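Putative nucleoside-diphosphate-sugar epimerase (Staphylococcus aureus subsp. aureus, PDB 3E48) is of unknown function but probably binds a dinucleotide cofactor through a Rossmann-type domain and may act on nucleotide-linked sugars. Local coordinates at residues Tyr200-Lys205 with Gln271-Phe276; Arg168-Thr173 with Leu196-Ser201. All blocks are in the same frame, centred on the assembly; numbering follows the deposited sequence.

Contact 1 and contact 2 share Tyr200 and Ser201, and their centres lie about 8 Å apart. Contact 2 pairs strand 168-172 with strand 194-203 inside the mixed sheet. Contact 1 sets the C-terminal end of strand 194-203 against the start of helix 273-277. Tyr200 links them: its backbone is paired in contact 2, while its ring reaches Thr272 in contact 1. The pairing also runs on past contact 2, since Tyr202 O lies 3.0 Å from Ile169 N, a probable hydrogen bond. A second junction is Phe276 CD1 against Thr173 CG2, at 3.7 Å. The centre of contact 1 lies about 17 Å from the centre of the chain, that of contact 2 about 11 Å.

Contact 1. Residues Tyr200-Lys205 with Gln271-Phe276; sequences YSYDMK and QTLQSF
Tyr200 lays one face of its ring under the methyl group of Thr272. This is a CH-pi contact: Thr272 CG2 is 4.1 Å from the centroid of the Tyr200 ring and 27° off the ring normal. The edge of the same ring meets the backbone: Gln271 O lies near the ring plane, 3.5 Å from Tyr200 CE1. Tyr200 CG stands anti to the carbonyl carbon, and the ring is directed toward the 271-276 segment. Its hydroxyl bonds to Pro270 O, one residue before the 271-276 segment, so the ring is held at its end as well as over its face.

Tyr202 makes the polar contact. Leu273 N donates to Tyr202 OH over 3.1 Å, and the bond is nearly straight at 173°. Leu273 CB packs obliquely against the same ring, 3.8 Å from Tyr202 CE2. Gln274 bends back at chi2, which brings its amide to the phenol. The amide and ring planes are 79° apart. A water lies in the plane of the Tyr202 ring, at its edge, 2.6 Å from Tyr202 OH. That water also donates to Gln274 OE1 and so bridges the two side chains. Further out, Leu273 packs on Leu207 and Ile210 of helix 204-215.

Thr272 has two roles. Its methyl meets Tyr200, while Thr272 OG1 accepts from Ser275 N at 3.0 Å. The second is an N-cap bond at the start of helix 273-277. Leu273 N belongs to the first turn of that helix, and Tyr202 supplies its acceptor from the strand. Two tyrosines two residues apart on a beta-strand thus hold the capped N-terminus of a short C-terminal helix, a strand-to-helix packing at the margin of the Rossmann-type sheet.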
ATOM      1  N   TYR B 200     -13.219   1.159 -20.619  1.00  6.64           N
ATOM      2  CA  TYR B 200     -14.136   0.044 -20.827  1.00 10.69           C
ATOM      3  C   TYR B 200     -13.522  -1.270 -20.367  1.00  7.28           C
ATOM      4  O   TYR B 200     -12.325  -1.505 -20.544  1.00  7.94           O
ATOM      5  CB  TYR B 200     -14.530  -0.078 -22.306  1.00 10.05           C
ATOM      6  CG  TYR B 200     -15.162   1.174 -22.860  1.00 11.09           C
ATOM      7  CD1 TYR B 200     -14.377   2.183 -23.417  1.00  8.03           C
ATOM      8  CD2 TYR B 200     -16.543   1.383 -22.769  1.00 16.43           C
ATOM      9  CE1 TYR B 200     -14.944   3.369 -23.862  1.00 11.52           C
ATOM     10  CE2 TYR B 200     -17.123   2.568 -23.214  1.00 15.65           C
ATOM     11  CZ  TYR B 200     -16.317   3.556 -23.756  1.00 13.64           C
ATOM     12  OH  TYR B 200     -16.872   4.742 -24.172  1.00 14.99           O
ATOM     13  N   SER B 201     -14.351  -2.123 -19.772  1.00  5.91           N
ATOM     14  CA  SER B 201     -13.900  -3.429 -19.299  1.00  8.74           C
ATOM     15  C   SER B 201     -14.204  -4.473 -20.361  1.00 11.53           C
ATOM     16  O   SER B 201     -15.323  -4.544 -20.884  1.00 14.61           O
ATOM     17  CB  SER B 201     -14.607  -3.812 -17.995  1.00 10.07           C
ATOM     18  OG  SER B 201     -14.236  -2.949 -16.931  1.00 10.87           O
ATOM     19  N   TYR B 202     -13.198  -5.277 -20.674  1.00 10.14           N
ATOM     20  CA  TYR B 202     -13.321  -6.327 -21.675  1.00 11.38           C
ATOM     21  C   TYR B 202     -12.767  -7.624 -21.113  1.00 14.17           C
ATOM     22  O   TYR B 202     -11.720  -7.619 -20.462  1.00 11.26           O
ATOM     23  CB  TYR B 202     -12.488  -5.991 -22.913  1.00  9.69           C
ATOM     24  CG  TYR B 202     -12.781  -4.662 -23.571  1.00 10.63           C
ATOM     25  CD1 TYR B 202     -13.992  -4.433 -24.225  1.00 14.93           C
ATOM     26  CD2 TYR B 202     -11.818  -3.649 -23.593  1.00 12.65           C
ATOM     27  CE1 TYR B 202     -14.232  -3.236 -24.895  1.00 14.89           C
ATOM     28  CE2 TYR B 202     -12.050  -2.450 -24.258  1.00 12.76           C
ATOM     29  CZ  TYR B 202     -13.257  -2.250 -24.908  1.00 14.64           C
ATOM     30  OH  TYR B 202     -13.485  -1.073 -25.581  1.00 11.13           O
ATOM     31  N   ASP B 203     -13.459  -8.734 -21.344  1.00 12.84           N
ATOM     32  CA  ASP B 203     -12.916 -10.006 -20.902  1.00 11.42           C
ATOM     33  C   ASP B 203     -11.937 -10.300 -22.035  1.00 14.06           C
ATOM     34  O   ASP B 203     -11.991  -9.642 -23.074  1.00 12.99           O
ATOM     35  CB  ASP B 203     -14.008 -11.081 -20.800  1.00 17.45           C
ATOM     36  CG  ASP B 203     -14.707 -11.343 -22.115  1.00 24.35           C
ATOM     37  OD1 ASP B 203     -15.587 -12.225 -22.142  1.00 38.35           O
ATOM     38  OD2 ASP B 203     -14.384 -10.675 -23.118  1.00 40.67           O
HETATM   39  N   MSE B 204     -11.039 -11.260 -21.858  1.00 14.46           N
HETATM   40  CA  MSE B 204     -10.065 -11.532 -22.909  1.00 12.40           C
HETATM   41  C   MSE B 204     -10.675 -12.068 -24.199  1.00 17.91           C
HETATM   42  O   MSE B 204     -10.065 -11.985 -25.266  1.00 17.17           O
HETATM   43  CB  MSE B 204      -8.989 -12.488 -22.396  1.00 11.76           C
HETATM   44  CG  MSE B 204      -8.141 -11.904 -21.267  1.00 13.34           C
HETATM   45 SE   MSE B 204      -7.286 -10.212 -21.728  1.00 22.53          SE
HETATM   46  CE  MSE B 204      -8.623  -8.980 -21.051  1.00 11.60           C
ATOM     47  N   LYS B 205     -11.881 -12.613 -24.103  1.00 16.91           N
ATOM     48  CA  LYS B 205     -12.558 -13.152 -25.274  1.00 16.47           C
ATOM     49  C   LYS B 205     -13.012 -12.002 -26.174  1.00 17.40           C
ATOM     50  O   LYS B 205     -12.850 -12.056 -27.396  1.00 17.27           O
ATOM     51  CB  LYS B 205     -13.753 -13.997 -24.831  1.00 26.15           C
ATOM     52  CG  LYS B 205     -14.229 -14.997 -25.861  1.00 31.27           C
ATOM     53  CD  LYS B 205     -15.249 -15.952 -25.259  1.00 30.29           C
ATOM     54  CE  LYS B 205     -14.639 -16.796 -24.147  1.00 34.21           C
ATOM     55  NZ  LYS B 205     -13.542 -17.675 -24.643  1.00 35.58           N
ATOM     56  N   GLN B 271     -12.868   6.889 -25.157  1.00  8.73           N
ATOM     57  CA  GLN B 271     -12.742   6.249 -26.455  1.00  7.47           C
ATOM     58  C   GLN B 271     -12.669   4.732 -26.311  1.00 11.35           C
ATOM     59  O   GLN B 271     -11.915   4.215 -25.486  1.00 10.13           O
ATOM     60  CB  GLN B 271     -11.494   6.750 -27.182  1.00 11.00           C
ATOM     61  CG  GLN B 271     -11.416   6.270 -28.618  1.00 11.42           C
ATOM     62  CD  GLN B 271     -10.204   6.803 -29.355  1.00 12.47           C
ATOM     63  OE1 GLN B 271     -10.167   6.806 -30.589  1.00 18.46           O
ATOM     64  NE2 GLN B 271      -9.201   7.249 -28.608  1.00 10.84           N
ATOM     65  N   THR B 272     -13.462   4.026 -27.111  1.00  9.05           N
ATOM     66  CA  THR B 272     -13.488   2.566 -27.090  1.00  9.89           C
ATOM     67  C   THR B 272     -12.238   2.016 -27.758  1.00 11.44           C
ATOM     68  O   THR B 272     -11.562   2.726 -28.505  1.00 12.28           O
ATOM     69  CB  THR B 272     -14.684   2.021 -27.879  1.00  9.61           C
ATOM     70  OG1 THR B 272     -14.516   2.356 -29.266  1.00 12.15           O
ATOM     71  CG2 THR B 272     -15.980   2.617 -27.369  1.00 14.63           C
ATOM     72  N   LEU B 273     -11.933   0.747 -27.507  1.00  9.89           N
ATOM     73  CA  LEU B 273     -10.762   0.142 -28.133  1.00  9.63           C
ATOM     74  C   LEU B 273     -10.950   0.088 -29.653  1.00 11.96           C
ATOM     75  O   LEU B 273     -10.019   0.367 -30.412  1.00 11.14           O
ATOM     76  CB  LEU B 273     -10.524  -1.271 -27.587  1.00  9.44           C
ATOM     77  CG  LEU B 273      -9.376  -2.065 -28.219  1.00 13.73           C
ATOM     78  CD1 LEU B 273      -8.072  -1.278 -28.135  1.00  9.73           C
ATOM     79  CD2 LEU B 273      -9.234  -3.393 -27.497  1.00 15.72           C
ATOM     80  N   GLN B 274     -12.157  -0.264 -30.085  1.00 12.07           N
ATOM     81  CA  GLN B 274     -12.475  -0.352 -31.511  1.00 12.45           C
ATOM     82  C   GLN B 274     -12.151   0.968 -32.208  1.00 13.87           C
ATOM     83  O   GLN B 274     -11.518   0.996 -33.266  1.00 13.95           O
ATOM     84  CB  GLN B 274     -13.962  -0.666 -31.715  1.00 15.15           C
ATOM     85  CG  GLN B 274     -14.495  -1.885 -30.968  1.00 31.41           C
ATOM     86  CD  GLN B 274     -14.991  -1.558 -29.565  1.00 30.49           C
ATOM     87  OE1 GLN B 274     -14.203  -1.297 -28.655  1.00 28.68           O
ATOM     88  NE2 GLN B 274     -16.311  -1.570 -29.390  1.00 33.13           N
ATOM     89  N   SER B 275     -12.602   2.060 -31.602  1.00 14.55           N
ATOM     90  CA  SER B 275     -12.377   3.397 -32.134  1.00 13.54           C
ATOM     91  C   SER B 275     -10.892   3.747 -32.133  1.00 17.04           C
ATOM     92  O   SER B 275     -10.375   4.325 -33.092  1.00 14.35           O
ATOM     93  CB  SER B 275     -13.145   4.419 -31.297  1.00 10.00           C
ATOM     94  OG  SER B 275     -12.858   5.742 -31.710  1.00 14.08           O
ATOM     95  N   PHE B 276     -10.212   3.397 -31.046  1.00 12.83           N
ATOM     96  CA  PHE B 276      -8.791   3.671 -30.904  1.00 12.08           C
ATOM     97  C   PHE B 276      -7.977   2.997 -31.999  1.00 11.97           C
ATOM     98  O   PHE B 276      -7.084   3.606 -32.587  1.00 14.58           O
ATOM     99  CB  PHE B 276      -8.310   3.201 -29.528  1.00 10.72           C
ATOM    100  CG  PHE B 276      -6.838   3.384 -29.303  1.00  9.10           C
ATOM    101  CD1 PHE B 276      -6.270   4.653 -29.324  1.00 11.94           C
ATOM    102  CD2 PHE B 276      -6.017   2.285 -29.074  1.00 13.52           C
ATOM    103  CE1 PHE B 276      -4.904   4.826 -29.118  1.00 11.09           C
ATOM    104  CE2 PHE B 276      -4.650   2.447 -28.866  1.00 15.75           C
ATOM    105  CZ  PHE B 276      -4.093   3.721 -28.889  1.00 13.79           C
TER
HETATM  106  O   HOH W   1     -15.998  -0.970 -26.114  1.00 21.85           O

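Contact 2. Residues Arg168-Thr173 with Leu196-Ser201; sequences RINYIT and LLSGYS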
ATOM      1  N   ARG B 168     -12.175  -9.798 -16.378  1.00 10.06           N
ATOM      2  CA  ARG B 168     -12.441  -8.630 -17.204  1.00  9.79           C
ATOM      3  C   ARG B 168     -11.468  -7.542 -16.760  1.00 11.96           C
ATOM      4  O   ARG B 168     -11.328  -7.278 -15.565  1.00  9.22           O
ATOM      5  CB  ARG B 168     -13.885  -8.161 -17.006  1.00 12.98           C
ATOM      6  CG  ARG B 168     -14.929  -9.193 -17.418  1.00 16.12           C
ATOM      7  CD  ARG B 168     -16.326  -8.753 -17.007  1.00 15.22           C
ATOM      8  NE  ARG B 168     -16.729  -7.520 -17.676  1.00 26.24           N
ATOM      9  CZ  ARG B 168     -16.955  -7.419 -18.981  1.00 31.97           C
ATOM     10  NH1 ARG B 168     -16.820  -8.479 -19.767  1.00 35.22           N
ATOM     11  NH2 ARG B 168     -17.316  -6.254 -19.503  1.00 40.04           N
ATOM     12  N   ILE B 169     -10.789  -6.926 -17.722  1.00  8.95           N
ATOM     13  CA  ILE B 169      -9.820  -5.879 -17.419  1.00  8.07           C
ATOM     14  C   ILE B 169     -10.272  -4.543 -17.982  1.00  9.61           C
ATOM     15  O   ILE B 169     -10.652  -4.449 -19.153  1.00  8.69           O
ATOM     16  CB  ILE B 169      -8.425  -6.209 -18.013  1.00  6.93           C
ATOM     17  CG1 ILE B 169      -7.826  -7.436 -17.317  1.00 11.33           C
ATOM     18  CG2 ILE B 169      -7.480  -5.027 -17.838  1.00 10.83           C
ATOM     19  CD1 ILE B 169      -6.605  -8.003 -17.993  1.00 31.18           C
ATOM     20  N   ASN B 170     -10.233  -3.505 -17.158  1.00  5.75           N
ATOM     21  CA  ASN B 170     -10.645  -2.202 -17.644  1.00  8.11           C
ATOM     22  C   ASN B 170      -9.468  -1.500 -18.310  1.00  7.55           C
ATOM     23  O   ASN B 170      -8.366  -1.429 -17.761  1.00  7.29           O
ATOM     24  CB  ASN B 170     -11.222  -1.351 -16.518  1.00  6.09           C
ATOM     25  CG  ASN B 170     -11.900  -0.103 -17.038  1.00  6.63           C
ATOM     26  OD1 ASN B 170     -11.249   0.902 -17.295  1.00  6.22           O
ATOM     27  ND2 ASN B 170     -13.215  -0.173 -17.218  1.00  9.09           N
ATOM     28  N   TYR B 171      -9.732  -1.001 -19.516  1.00  5.54           N
ATOM     29  CA  TYR B 171      -8.748  -0.322 -20.355  1.00  5.82           C
ATOM     30  C   TYR B 171      -9.143   1.114 -20.658  1.00  8.10           C
ATOM     31  O   TYR B 171     -10.326   1.439 -20.710  1.00  6.40           O
ATOM     32  CB  TYR B 171      -8.627  -1.030 -21.700  1.00  5.83           C
ATOM     33  CG  TYR B 171      -7.832  -2.306 -21.703  1.00  8.83           C
ATOM     34  CD1 TYR B 171      -6.461  -2.287 -21.959  1.00  6.33           C
ATOM     35  CD2 TYR B 171      -8.453  -3.539 -21.508  1.00  6.05           C
ATOM     36  CE1 TYR B 171      -5.728  -3.461 -22.031  1.00  6.96           C
ATOM     37  CE2 TYR B 171      -7.728  -4.725 -21.573  1.00  8.61           C
ATOM     38  CZ  TYR B 171      -6.364  -4.676 -21.838  1.00  9.99           C
ATOM     39  OH  TYR B 171      -5.636  -5.842 -21.915  1.00 11.21           O
ATOM     40  N   ILE B 172      -8.143   1.953 -20.908  1.00  7.04           N
ATOM     41  CA  ILE B 172      -8.370   3.359 -21.241  1.00 10.28           C
ATOM     42  C   ILE B 172      -7.138   3.890 -21.997  1.00  7.44           C
ATOM     43  O   ILE B 172      -6.015   3.443 -21.751  1.00  7.43           O
ATOM     44  CB  ILE B 172      -8.638   4.189 -19.951  1.00  6.68           C
ATOM     45  CG1 ILE B 172      -8.954   5.642 -20.309  1.00  8.08           C
ATOM     46  CG2 ILE B 172      -7.428   4.117 -19.016  1.00 11.41           C
ATOM     47  CD1 ILE B 172      -9.421   6.469 -19.125  1.00  5.71           C
ATOM     48  N   THR B 173      -7.342   4.823 -22.925  1.00  7.56           N
ATOM     49  CA  THR B 173      -6.222   5.370 -23.692  1.00  6.60           C
ATOM     50  C   THR B 173      -5.437   6.374 -22.861  1.00  8.07           C
ATOM     51  O   THR B 173      -5.953   6.932 -21.889  1.00  8.77           O
ATOM     52  CB  THR B 173      -6.685   6.117 -24.971  1.00  9.35           C
ATOM     53  OG1 THR B 173      -7.442   7.274 -24.600  1.00  9.66           O
ATOM     54  CG2 THR B 173      -7.526   5.219 -25.856  1.00  8.94           C
ATOM     55  N   LEU B 196     -10.820   7.739 -10.196  1.00  6.59           N
ATOM     56  CA  LEU B 196     -10.473   6.554 -10.971  1.00  6.14           C
ATOM     57  C   LEU B 196     -10.838   6.904 -12.405  1.00  5.60           C
ATOM     58  O   LEU B 196     -11.992   7.191 -12.700  1.00  6.67           O
ATOM     59  CB  LEU B 196     -11.277   5.326 -10.535  1.00  5.84           C
ATOM     60  CG  LEU B 196     -11.161   4.120 -11.479  1.00  8.94           C
ATOM     61  CD1 LEU B 196      -9.714   3.627 -11.586  1.00  8.20           C
ATOM     62  CD2 LEU B 196     -12.067   3.014 -10.959  1.00 14.39           C
ATOM     63  N   LEU B 197      -9.849   6.914 -13.288  1.00  8.50           N
ATOM     64  CA  LEU B 197     -10.105   7.205 -14.689  1.00  6.73           C
ATOM     65  C   LEU B 197     -10.181   5.858 -15.396  1.00  5.74           C
ATOM     66  O   LEU B 197      -9.162   5.213 -15.652  1.00  7.00           O
ATOM     67  CB  LEU B 197      -8.981   8.075 -15.267  1.00  6.62           C
ATOM     68  CG  LEU B 197      -8.846   9.456 -14.608  1.00 10.95           C
ATOM     69  CD1 LEU B 197      -7.722  10.249 -15.272  1.00  8.22           C
ATOM     70  CD2 LEU B 197     -10.166  10.211 -14.737  1.00 11.03           C
ATOM     71  N   SER B 198     -11.407   5.429 -15.679  1.00  8.26           N
ATOM     72  CA  SER B 198     -11.644   4.149 -16.336  1.00  4.82           C
ATOM     73  C   SER B 198     -12.250   4.336 -17.725  1.00  7.84           C
ATOM     74  O   SER B 198     -12.858   5.367 -18.015  1.00  9.06           O
ATOM     75  CB  SER B 198     -12.576   3.289 -15.472  1.00  7.39           C
ATOM     76  OG  SER B 198     -13.838   3.917 -15.290  1.00 10.00           O
ATOM     77  N   GLY B 199     -12.063   3.340 -18.586  1.00  8.40           N
ATOM     78  CA  GLY B 199     -12.602   3.406 -19.934  1.00  5.97           C
ATOM     79  C   GLY B 199     -13.647   2.324 -20.138  1.00 10.27           C
ATOM     80  O   GLY B 199     -14.826   2.542 -19.871  1.00 11.26           O
ATOM     81  N   TYR B 200     -13.219   1.159 -20.619  1.00  6.64           N
ATOM     82  CA  TYR B 200     -14.136   0.044 -20.827  1.00 10.69           C
ATOM     83  C   TYR B 200     -13.522  -1.270 -20.367  1.00  7.28           C
ATOM     84  O   TYR B 200     -12.325  -1.505 -20.544  1.00  7.94           O
ATOM     85  CB  TYR B 200     -14.530  -0.078 -22.306  1.00 10.05           C
ATOM     86  CG  TYR B 200     -15.162   1.174 -22.860  1.00 11.09           C
ATOM     87  CD1 TYR B 200     -14.377   2.183 -23.417  1.00  8.03           C
ATOM     88  CD2 TYR B 200     -16.543   1.383 -22.769  1.00 16.43           C
ATOM     89  CE1 TYR B 200     -14.944   3.369 -23.862  1.00 11.52           C
ATOM     90  CE2 TYR B 200     -17.123   2.568 -23.214  1.00 15.65           C
ATOM     91  CZ  TYR B 200     -16.317   3.556 -23.756  1.00 13.64           C
ATOM     92  OH  TYR B 200     -16.872   4.742 -24.172  1.00 14.99           O
ATOM     93  N   SER B 201     -14.351  -2.123 -19.772  1.00  5.91           N
ATOM     94  CA  SER B 201     -13.900  -3.429 -19.299  1.00  8.74           C
ATOM     95  C   SER B 201     -14.204  -4.473 -20.361  1.00 11.53           C
ATOM     96  O   SER B 201     -15.323  -4.544 -20.884  1.00 14.61           O
ATOM     97  CB  SER B 201     -14.607  -3.812 -17.995  1.00 10.07           C
ATOM     98  OG  SER B 201     -14.236  -2.949 -16.931  1.00 10.87           O
TER
HETATM   99  O   HOH W   2     -15.277   2.262 -17.280  1.00 16.51           O
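Asn170 grips the opposing strand with both ends of its amide. Asn170 OD1 accepts from Gly199 N at 2.9 Å, with the donor in the carbonyl plane on a lone pair. Asn170 ND2 donates to Ser201 OG at 3.0 Å, and the hydroxyl lies close to the amide plane. The two bonds fix the rotation of the amide. Asn170 CG stands anti to the backbone N (chi1 -169°), and the amide reaches across to Gly199 and Ser201.

Beside it, Tyr171 and Tyr200 form an antiparallel hydrogen-bonded pair. Tyr171 N donates to Tyr200 O at 2.8 Å, and Tyr200 N returns a bond to Tyr171 O at 2.9 Å. Gly199 and Tyr200 both face Tyr171, which makes a classic beta bulge. Gly199 CA comes within 3.1 Å of Tyr171 O, where glycine leaves room for the close approach. Past the bulge, Ile172 CD1 packs on Leu197 CB at 4.2 Å.

A water ties the polar groups together: it accepts from Asn170 ND2 and Ser198 OG and donates to Gly199 O. In the next shell, Asp256 bonds to Ser201 OG, and Ser198 OG is paired with Ser259 N. Arg168 NH1 forms a salt bridge with Glu206 of helix 204-215.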